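Local coordinates for protein PtLCIB4 H88A mutant (Phaeodactylum tricornutum, PDB 5B5Z) that binds a zinc ion and, as a homolog of the limiting CO2-inducible protein LCIB, probably belongs to a group of beta-carbonic anhydrases acting on CO2 and bicarbonate, at residues D27-V38 with S253-F261; S107-V118 with Q237-T248. All blocks are in the same frame, centred on the assembly; numbering follows the deposited sequence.

Interaction 1: residues D27-V38 with S253-F261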
loop_
_atom_site.group_PDB
_atom_site.type_symbol
_atom_site.label_atom_id
_atom_site.label_comp_id
_atom_site.label_asym_id
_atom_site.label_seq_id
_atom_site.Cartn_x
_atom_site.Cartn_y
_atom_site.Cartn_z
ATOM N N ASP A 27 3.982 18.880 -20.264
ATOM C CA ASP A 27 5.228 18.734 -19.519
ATOM C C ASP A 27 5.419 17.325 -18.969
ATOM O O ASP A 27 6.352 17.100 -18.211
ATOM C CB ASP A 27 5.291 19.761 -18.376
ATOM C CG ASP A 27 4.072 19.721 -17.453
ATOM O OD1 ASP A 27 2.985 19.269 -17.874
ATOM O OD2 ASP A 27 4.183 20.211 -16.306
ATOM N N ALA A 28 4.558 16.387 -19.355
ATOM C CA ALA A 28 4.668 15.011 -18.843
ATOM C C ALA A 28 6.027 14.380 -19.150
ATOM O O ALA A 28 6.575 14.566 -20.234
ATOM C CB ALA A 28 3.564 14.151 -19.403
ATOM N N LEU A 29 6.570 13.642 -18.175
ATOM C CA LEU A 29 7.819 12.903 -18.340
ATOM C C LEU A 29 7.560 11.398 -18.382
ATOM O O LEU A 29 6.648 10.925 -17.724
ATOM C CB LEU A 29 8.778 13.202 -17.185
ATOM C CG LEU A 29 9.171 14.661 -16.960
ATOM C CD1 LEU A 29 10.037 14.803 -15.709
ATOM C CD2 LEU A 29 9.894 15.195 -18.188
ATOM N N THR A 30 8.363 10.635 -19.119
ATOM C CA THR A 30 8.296 9.184 -18.966
ATOM C C THR A 30 8.804 8.804 -17.574
ATOM O O THR A 30 9.551 9.562 -16.955
ATOM C CB THR A 30 9.142 8.440 -19.999
ATOM O OG1 THR A 30 10.523 8.753 -19.776
ATOM C CG2 THR A 30 8.755 8.843 -21.418
ATOM N N ASN A 31 8.414 7.631 -17.088
ATOM C CA ASN A 31 8.932 7.173 -15.805
ATOM C C ASN A 31 10.455 7.245 -15.752
ATOM O O ASN A 31 11.025 7.712 -14.768
ATOM C CB ASN A 31 8.481 5.750 -15.523
ATOM C CG ASN A 31 7.098 5.686 -14.920
ATOM O OD1 ASN A 31 6.292 6.606 -15.089
ATOM N ND2 ASN A 31 6.820 4.608 -14.184
ATOM N N ALA A 32 11.103 6.824 -16.830
ATOM C CA ALA A 32 12.558 6.827 -16.867
ATOM C C ALA A 32 13.116 8.247 -16.771
ATOM O O ALA A 32 14.059 8.507 -16.019
ATOM C CB ALA A 32 13.056 6.130 -18.139
ATOM N N GLU A 33 12.522 9.174 -17.520
ATOM C CA GLU A 33 12.925 10.573 -17.444
ATOM C C GLU A 33 12.733 11.142 -16.048
ATOM O O GLU A 33 13.558 11.900 -15.558
ATOM C CB GLU A 33 12.135 11.414 -18.459
ATOM C CG GLU A 33 12.561 11.167 -19.910
ATOM C CD GLU A 33 11.562 11.704 -20.939
ATOM O OE1 GLU A 33 10.463 12.167 -20.553
ATOM O OE2 GLU A 33 11.881 11.657 -22.151
ATOM N N LEU A 34 11.615 10.798 -15.423
ATOM C CA LEU A 34 11.328 11.277 -14.075
ATOM C C LEU A 34 12.378 10.808 -13.060
ATOM O O LEU A 34 12.920 11.595 -12.286
ATOM C CB LEU A 34 9.940 10.807 -13.641
ATOM C CG LEU A 34 9.578 11.127 -12.185
ATOM C CD1 LEU A 34 9.335 12.619 -12.017
ATOM C CD2 LEU A 34 8.354 10.315 -11.763
ATOM N N VAL A 35 12.627 9.508 -13.035
ATOM C CA VAL A 35 13.551 8.963 -12.057
ATOM C C VAL A 35 14.962 9.510 -12.285
ATOM O O VAL A 35 15.655 9.870 -11.333
ATOM C CB VAL A 35 13.541 7.441 -12.093
ATOM C CG1 VAL A 35 14.631 6.867 -11.170
ATOM C CG2 VAL A 35 12.165 6.941 -11.654
ATOM N N ALA A 36 15.363 9.613 -13.548
ATOM C CA ALA A 36 16.668 10.180 -13.879
ATOM C C ALA A 36 16.788 11.619 -13.390
ATOM O O ALA A 36 17.770 11.991 -12.743
ATOM C CB ALA A 36 16.909 10.104 -15.377
ATOM N N MET A 37 15.763 12.420 -13.671
ATOM C CA MET A 37 15.764 13.821 -13.286
ATOM C C MET A 37 15.773 14.007 -11.767
ATOM O O MET A 37 16.547 14.800 -11.233
ATOM C CB MET A 37 14.553 14.536 -13.890
ATOM C CG MET A 37 14.522 15.991 -13.538
ATOM S SD MET A 37 12.902 16.764 -13.735
ATOM C CE MET A 37 11.972 16.049 -12.360
ATOM N N VAL A 38 14.924 13.264 -11.064
ATOM C CA VAL A 38 14.823 13.436 -9.626
ATOM C C VAL A 38 16.107 12.970 -8.919
ATOM O O VAL A 38 16.616 13.648 -8.027
ATOM C CB VAL A 38 13.606 12.671 -9.057
ATOM C CG1 VAL A 38 13.654 12.656 -7.537
ATOM C CG2 VAL A 38 12.308 13.313 -9.551
ATOM N N SER A 253 5.553 3.400 -22.420
ATOM C CA SER A 253 5.963 3.903 -21.108
ATOM C C SER A 253 4.798 4.595 -20.396
ATOM O O SER A 253 3.937 5.204 -21.026
ATOM C CB SER A 253 7.132 4.885 -21.225
ATOM O OG SER A 253 7.558 5.306 -19.932
ATOM N N ASP A 254 4.776 4.488 -19.073
ATOM C CA ASP A 254 3.906 5.331 -18.268
ATOM C C ASP A 254 4.516 6.722 -18.200
ATOM O O ASP A 254 5.703 6.902 -18.477
ATOM C CB ASP A 254 3.746 4.758 -16.864
ATOM C CG ASP A 254 2.642 3.722 -16.769
ATOM O OD1 ASP A 254 2.029 3.339 -17.793
ATOM O OD2 ASP A 254 2.398 3.255 -15.633
ATOM N N PHE A 255 3.708 7.701 -17.816
ATOM C CA PHE A 255 4.166 9.073 -17.695
ATOM C C PHE A 255 3.833 9.635 -16.320
ATOM O O PHE A 255 3.015 9.078 -15.576
ATOM C CB PHE A 255 3.543 9.965 -18.783
ATOM C CG PHE A 255 4.101 9.717 -20.160
ATOM C CD1 PHE A 255 3.739 8.584 -20.872
ATOM C CD2 PHE A 255 5.004 10.606 -20.724
ATOM C CE1 PHE A 255 4.266 8.342 -22.148
ATOM C CE2 PHE A 255 5.532 10.379 -21.996
ATOM C CZ PHE A 255 5.163 9.242 -22.701
ATOM N N PHE A 256 4.477 10.743 -15.995
ATOM C CA PHE A 256 4.203 11.454 -14.762
ATOM C C PHE A 256 4.272 12.948 -15.019
ATOM O O PHE A 256 5.188 13.432 -15.685
ATOM C CB PHE A 256 5.210 11.033 -13.669
ATOM C CG PHE A 256 4.805 11.435 -12.260
ATOM C CD1 PHE A 256 5.184 12.669 -11.722
ATOM C CD2 PHE A 256 4.055 10.561 -11.467
ATOM C CE1 PHE A 256 4.816 13.031 -10.421
ATOM C CE2 PHE A 256 3.697 10.911 -10.162
ATOM C CZ PHE A 256 4.070 12.148 -9.642
ATOM N N VAL A 257 3.282 13.665 -14.499
ATOM C CA VAL A 257 3.243 15.113 -14.559
ATOM C C VAL A 257 3.670 15.685 -13.222
ATOM O O VAL A 257 2.919 15.606 -12.261
ATOM C CB VAL A 257 1.821 15.612 -14.881
ATOM C CG1 VAL A 257 1.810 17.143 -15.133
ATOM C CG2 VAL A 257 1.240 14.831 -16.048
ATOM N N VAL A 258 4.860 16.266 -13.152
ATOM C CA VAL A 258 5.348 16.844 -11.901
ATOM C C VAL A 258 4.688 18.177 -11.583
ATOM O O VAL A 258 4.787 19.129 -12.357
ATOM C CB VAL A 258 6.869 17.067 -11.927
ATOM C CG1 VAL A 258 7.335 17.616 -10.599
ATOM C CG2 VAL A 258 7.572 15.775 -12.215
ATOM N N ARG A 259 4.033 18.245 -10.433
ATOM C CA ARG A 259 3.400 19.473 -9.983
ATOM C C ARG A 259 4.147 20.099 -8.794
ATOM O O ARG A 259 4.102 21.313 -8.583
ATOM C CB ARG A 259 1.948 19.183 -9.610
ATOM C CG ARG A 259 1.040 18.906 -10.779
ATOM C CD ARG A 259 0.714 20.199 -11.516
ATOM N NE ARG A 259 -0.699 20.250 -11.882
ATOM C CZ ARG A 259 -1.147 20.034 -13.113
ATOM N NH1 ARG A 259 -0.295 19.754 -14.083
ATOM N NH2 ARG A 259 -2.440 20.087 -13.362
ATOM N N ARG A 260 4.840 19.256 -8.024
ATOM C CA ARG A 260 5.609 19.669 -6.855
ATOM C C ARG A 260 6.927 18.902 -6.835
ATOM O O ARG A 260 6.948 17.681 -7.024
ATOM C CB ARG A 260 4.848 19.402 -5.548
ATOM N N PHE A 261 8.030 19.615 -6.644
ATOM C CA PHE A 261 9.327 18.970 -6.455
ATOM C C PHE A 261 10.147 19.908 -5.585
ATOM O O PHE A 261 10.597 20.953 -6.047
ATOM C CB PHE A 261 10.012 18.700 -7.788
ATOM C CG PHE A 261 11.318 17.968 -7.663
ATOM C CD1 PHE A 261 11.614 17.224 -6.532
ATOM C CD2 PHE A 261 12.247 18.025 -8.689
ATOM C CE1 PHE A 261 12.823 16.556 -6.430
ATOM C CE2 PHE A 261 13.460 17.359 -8.591
ATOM C CZ PHE A 261 13.740 16.616 -7.468
HETATM O O HOH W 1 6.509 17.002 -15.453
HETATM O O HOH W 2 6.255 19.798 -14.712
HETATM O O HOH W 3 0.431 19.683 -16.876
HETATM O O HOH W 4 4.028 7.190 -13.848
HETATM O O HOH W 5 3.779 4.373 -13.489
HETATM O O HOH W 6 10.041 4.957 -18.876
#
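Val-38 lays CG2 over one face of the Phe-261 ring, off-centre toward the rim, while its CG1 lies 4.0 Å from CZ of Phe-261. Met-37 slides past the same ring in the opposite direction, its bent chain bringing CE close to CD2. Phe-256 has Val-258 CG2 at its edge, in the ring plane, and Leu-34 approaches obliquely, with CD2 3.7 Å from CB of Phe-256. The other branch of Leu-34, CD1, is 3.6 Å from Val-258 CG2. Phe-255 swings its ring beside its own backbone N (chi1 -72°), and this sets CE2 3.6 Å from the methyl CG2 of Thr-30, with Ala-28 CB also against the ring. Were a serine to stand in place of Phe-255, Thr-30 CG2 and Ala-28 CB would probably lose the ring they pack against and a gap would open beside the helix start.

The backbones of Leu-29 and Phe-256 form a hydrogen-bonded antiparallel pair, with Leu-29 N giving an almost straight bond of 2.9 Å to Phe-256 O. Thr-30 then ends the strand and caps the helix in a capping box with Glu-33. Asp-254 O accepts twice: Ser-253 OG sits on a lone pair in the carbonyl plane, whereas Asn-31 N, 3.1 Å away, lies above that plane. The amide of Asn-31 and the carboxylate of Asp-254 run side by side, their planes 77° apart. Water 5 bridges Asn-31 ND2 to Asp-254 OD2; Asp-70 also takes a bond from ND2, and Thr-248 N binds Asp-254 OD1.

Chemistry therefore follows position: a greasy layer fastens helix 31-43 onto strand 255-264, while water 1, between Asp-27 O and Val-258 N, continues the pairing where direct strand bonds stop.

Interaction 2: residues S107-V118 with Q237-T248; sequences SCLLIYGSHVGV and QIAVVGGIQINT. With ZN (zinc ion), chain C.
Ser-107 starts the walk with its hydroxyl, OG accepting a 3.0 Å bond from Gln-237 N. From Cys-108 onward the two strands run parallel in strict register, and Cys-108, Leu-110 and Tyr-112 each give their N-H to one residue of segment 237-248 and their carbonyl to another two places on. Leu-109 and Ile-111 share a face with Val-241; CD1 of Ile-111 lies 3.8 Å from Val-241 CB, the two side chains side by side and pointing the same way.

Tyr-112 turns back over its neighbour. With CG between the backbone N and carbonyl carbon (chi1 73°), its ring comes down on Gly-242, whose CA lies 3.7 Å from the ring centroid in a CH-pi contact, and Val-240 CG1 meets the ring edge 3.5 Å from CE1. Any CB on Gly-242 would run into this ring, just as one on Gly-113 would strike Gly-243 O. At Ser-114 the strand bond to Gly-243 O is weak, while Ser-114 OG turns to Pro-210 O.

His-115 is where the sheet meets the metal. NE2 binds zinc at 2.1 Å, with Cys-59, Cys-139 and water 8 completing the site. On the other nitrogen, ND1 donates to Asn-247 OD1 across 2.7 Å, near the ring plane, with the amide turned 62° from the imidazole. Val-116 and Val-118 then pack on Ile-246.

Asn-247, steadied in turn by Asp-254 through ND2, is thus a second-shell residue: it probably limits rotation of the imidazole and helps keep NE2 turned to the zinc, so the partner strand supplies the residue that is likely to orient a zinc ligand.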
loop_
_atom_site.group_PDB
_atom_site.type_symbol
_atom_site.label_atom_id
_atom_site.label_comp_id
_atom_site.label_asym_id
_atom_site.label_seq_id
_atom_site.Cartn_x
_atom_site.Cartn_y
_atom_site.Cartn_z
ATOM N N SER A 107 17.700 11.133 4.951
ATOM C CA SER A 107 16.484 11.858 4.613
ATOM C C SER A 107 15.448 10.938 4.002
ATOM O O SER A 107 15.735 9.776 3.724
ATOM C CB SER A 107 16.794 12.996 3.641
ATOM O OG SER A 107 17.578 13.993 4.266
ATOM N N CYS A 108 14.240 11.470 3.811
ATOM C CA CYS A 108 13.168 10.752 3.133
ATOM C C CYS A 108 12.877 11.373 1.766
ATOM O O CYS A 108 13.049 12.576 1.559
ATOM C CB CYS A 108 11.890 10.759 3.985
ATOM S SG CYS A 108 10.405 10.107 3.144
ATOM N N LEU A 109 12.443 10.530 0.841
ATOM C CA LEU A 109 11.910 10.992 -0.433
ATOM C C LEU A 109 10.493 10.457 -0.554
ATOM O O LEU A 109 10.309 9.250 -0.597
ATOM C CB LEU A 109 12.757 10.506 -1.599
ATOM C CG LEU A 109 12.112 10.654 -2.983
ATOM C CD1 LEU A 109 11.777 12.105 -3.326
ATOM C CD2 LEU A 109 13.020 10.031 -4.040
ATOM N N LEU A 110 9.512 11.355 -0.574
ATOM C CA LEU A 110 8.103 10.989 -0.739
ATOM C C LEU A 110 7.626 11.261 -2.159
ATOM O O LEU A 110 7.758 12.367 -2.657
ATOM C CB LEU A 110 7.230 11.764 0.254
ATOM C CG LEU A 110 5.722 11.572 0.110
ATOM C CD1 LEU A 110 5.320 10.165 0.529
ATOM C CD2 LEU A 110 5.005 12.616 0.935
ATOM N N ILE A 111 7.109 10.221 -2.812
ATOM C CA ILE A 111 6.491 10.333 -4.140
ATOM C C ILE A 111 4.989 10.150 -3.985
ATOM O O ILE A 111 4.552 9.102 -3.521
ATOM C CB ILE A 111 6.998 9.248 -5.139
ATOM C CG1 ILE A 111 8.520 9.054 -5.056
ATOM C CG2 ILE A 111 6.511 9.545 -6.575
ATOM C CD1 ILE A 111 9.339 10.253 -5.528
ATOM N N TYR A 112 4.189 11.143 -4.359
ATOM C CA TYR A 112 2.736 10.986 -4.245
ATOM C C TYR A 112 2.044 11.492 -5.487
ATOM O O TYR A 112 2.590 12.293 -6.225
ATOM C CB TYR A 112 2.184 11.721 -3.011
ATOM C CG TYR A 112 2.128 13.238 -3.098
ATOM C CD1 TYR A 112 3.209 14.025 -2.709
ATOM C CD2 TYR A 112 0.971 13.870 -3.510
ATOM C CE1 TYR A 112 3.147 15.423 -2.778
ATOM C CE2 TYR A 112 0.894 15.266 -3.588
ATOM C CZ TYR A 112 1.986 16.028 -3.225
ATOM O OH TYR A 112 1.904 17.417 -3.292
ATOM N N GLY A 113 0.823 11.032 -5.685
ATOM C CA GLY A 113 0.062 11.539 -6.799
ATOM C C GLY A 113 -1.237 10.829 -7.006
ATOM O O GLY A 113 -1.478 9.728 -6.511
ATOM N N SER A 114 -2.079 11.484 -7.791
ATOM C CA SER A 114 -3.237 10.837 -8.349
ATOM C C SER A 114 -2.802 10.018 -9.551
ATOM O O SER A 114 -1.650 10.048 -9.951
ATOM C CB SER A 114 -4.257 11.884 -8.784
ATOM O OG SER A 114 -3.675 12.717 -9.783
ATOM N N HIS A 115 -3.723 9.283 -10.142
ATOM C CA HIS A 115 -3.387 8.642 -11.417
ATOM C C HIS A 115 -4.603 8.573 -12.334
ATOM O O HIS A 115 -5.740 8.781 -11.905
ATOM C CB HIS A 115 -2.779 7.238 -11.208
ATOM C CG HIS A 115 -3.769 6.180 -10.838
ATOM N ND1 HIS A 115 -3.982 5.052 -11.604
ATOM C CD2 HIS A 115 -4.594 6.071 -9.772
ATOM C CE1 HIS A 115 -4.912 4.306 -11.029
ATOM N NE2 HIS A 115 -5.286 4.887 -9.906
ATOM N N VAL A 116 -4.346 8.284 -13.601
ATOM C CA VAL A 116 -5.410 8.224 -14.596
ATOM C C VAL A 116 -4.954 7.346 -15.751
ATOM O O VAL A 116 -3.789 7.397 -16.142
ATOM C CB VAL A 116 -5.787 9.636 -15.096
ATOM C CG1 VAL A 116 -4.587 10.342 -15.723
ATOM C CG2 VAL A 116 -6.956 9.555 -16.061
ATOM N N GLY A 117 -5.865 6.528 -16.265
ATOM C CA GLY A 117 -5.587 5.712 -17.432
ATOM C C GLY A 117 -5.851 6.469 -18.719
ATOM O O GLY A 117 -6.720 7.334 -18.773
ATOM N N VAL A 118 -5.063 6.169 -19.739
ATOM C CA VAL A 118 -5.359 6.691 -21.069
ATOM C C VAL A 118 -5.238 5.504 -22.025
ATOM O O VAL A 118 -4.292 4.730 -21.937
ATOM C CB VAL A 118 -4.428 7.860 -21.458
ATOM C CG1 VAL A 118 -2.957 7.437 -21.468
ATOM C CG2 VAL A 118 -4.862 8.438 -22.820
ATOM N N GLN A 237 15.976 15.722 6.169
ATOM C CA GLN A 237 15.062 16.457 5.313
ATOM C C GLN A 237 13.980 15.547 4.785
ATOM O O GLN A 237 14.076 14.327 4.906
ATOM C CB GLN A 237 15.806 17.080 4.137
ATOM C CG GLN A 237 16.857 18.088 4.526
ATOM C CD GLN A 237 17.679 18.524 3.336
ATOM O OE1 GLN A 237 17.846 17.770 2.373
ATOM N NE2 GLN A 237 18.194 19.747 3.390
ATOM N N ILE A 238 12.965 16.160 4.184
ATOM C CA ILE A 238 11.987 15.443 3.383
ATOM C C ILE A 238 11.944 16.051 1.992
ATOM O O ILE A 238 11.633 17.232 1.831
ATOM C CB ILE A 238 10.564 15.510 3.973
ATOM C CG1 ILE A 238 10.588 15.242 5.474
ATOM C CG2 ILE A 238 9.648 14.537 3.226
ATOM C CD1 ILE A 238 9.378 15.773 6.195
ATOM N N ALA A 239 12.281 15.252 0.994
ATOM C CA ALA A 239 12.152 15.655 -0.389
ATOM C C ALA A 239 10.810 15.134 -0.850
ATOM O O ALA A 239 10.404 14.045 -0.465
ATOM C CB ALA A 239 13.275 15.103 -1.244
ATOM N N VAL A 240 10.131 15.921 -1.673
ATOM C CA VAL A 240 8.766 15.616 -2.063
ATOM C C VAL A 240 8.631 15.717 -3.568
ATOM O O VAL A 240 9.039 16.727 -4.158
ATOM C CB VAL A 240 7.776 16.606 -1.410
ATOM C CG1 VAL A 240 6.372 16.365 -1.908
ATOM C CG2 VAL A 240 7.857 16.521 0.120
ATOM N N VAL A 241 8.083 14.679 -4.202
ATOM C CA VAL A 241 7.664 14.765 -5.596
ATOM C C VAL A 241 6.169 14.474 -5.676
ATOM O O VAL A 241 5.736 13.398 -5.285
ATOM C CB VAL A 241 8.425 13.774 -6.477
ATOM C CG1 VAL A 241 7.910 13.828 -7.900
ATOM C CG2 VAL A 241 9.916 14.091 -6.441
ATOM N N GLY A 242 5.378 15.421 -6.174
ATOM C CA GLY A 242 3.944 15.192 -6.269
ATOM C C GLY A 242 3.442 15.501 -7.650
ATOM O O GLY A 242 3.964 16.372 -8.338
ATOM N N GLY A 243 2.446 14.758 -8.090
ATOM C CA GLY A 243 1.871 15.044 -9.394
ATOM C C GLY A 243 0.814 14.054 -9.819
ATOM O O GLY A 243 0.066 13.513 -8.996
ATOM N N ILE A 244 0.774 13.807 -11.122
ATOM C CA ILE A 244 -0.236 12.958 -11.739
ATOM C C ILE A 244 0.421 11.841 -12.527
ATOM O O ILE A 244 1.181 12.084 -13.458
ATOM C CB ILE A 244 -1.163 13.770 -12.688
ATOM C CG1 ILE A 244 -1.815 14.915 -11.903
ATOM C CG2 ILE A 244 -2.188 12.828 -13.336
ATOM C CD1 ILE A 244 -2.512 15.915 -12.766
ATOM N N GLN A 245 0.134 10.610 -12.114
ATOM C CA GLN A 245 0.629 9.419 -12.749
ATOM C C GLN A 245 -0.281 9.061 -13.928
ATOM O O GLN A 245 -1.501 8.965 -13.771
ATOM C CB GLN A 245 0.688 8.312 -11.686
ATOM C CG GLN A 245 1.097 6.961 -12.131
ATOM C CD GLN A 245 1.239 6.029 -10.939
ATOM O OE1 GLN A 245 0.647 6.260 -9.860
ATOM N NE2 GLN A 245 2.019 4.978 -11.118
ATOM N N ILE A 246 0.300 8.880 -15.109
ATOM C CA ILE A 246 -0.499 8.556 -16.287
ATOM C C ILE A 246 -0.212 7.127 -16.737
ATOM O O ILE A 246 0.898 6.802 -17.143
ATOM C CB ILE A 246 -0.239 9.555 -17.430
ATOM C CG1 ILE A 246 -0.628 10.963 -16.968
ATOM C CG2 ILE A 246 -1.014 9.154 -18.683
ATOM C CD1 ILE A 246 -0.348 12.053 -18.015
ATOM N N ASN A 247 -1.215 6.269 -16.608
ATOM C CA ASN A 247 -1.056 4.855 -16.912
ATOM C C ASN A 247 -1.478 4.562 -18.346
ATOM O O ASN A 247 -2.635 4.754 -18.720
ATOM C CB ASN A 247 -1.861 4.016 -15.924
ATOM C CG ASN A 247 -1.481 4.306 -14.491
ATOM O OD1 ASN A 247 -2.318 4.685 -13.677
ATOM N ND2 ASN A 247 -0.211 4.185 -14.195
ATOM N N THR A 248 -0.529 4.075 -19.136
ATOM C CA THR A 248 -0.724 3.894 -20.570
ATOM C C THR A 248 -0.775 2.407 -20.930
ATOM O O THR A 248 -0.451 1.565 -20.096
ATOM C CB THR A 248 0.416 4.566 -21.332
ATOM O OG1 THR A 248 1.645 3.965 -20.921
ATOM C CG2 THR A 248 0.450 6.077 -21.036
HETATM ZN ZN ZN C . -6.763 4.331 -8.551
HETATM O O HOH W 7 -1.579 7.139 -7.715
HETATM O O HOH W 8 -7.622 2.910 -9.511
#

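Both contacts are largely buried, but the centre of interaction 2 lies about 3 Å from the chain centre and that of interaction 1 about 11 Å, their own centres about 9 Å apart. They belong to one sheet: strands 238-247 and 255-264 are neighbours, joined by bonds such as Phe-255 O to Ile-246 N (2.8 Å), and interaction 2 is nested within the loop that interaction 1 closes. The central pair relies on a long, direct parallel ladder and reaches the zinc; the outer one has a short antiparallel ladder, helix packing and bridging waters. Ser-253 O bonds Thr-248 OG1, and through Asp-254 interaction 1 reaches Asn-247, extending a polar chain toward the metal ligand.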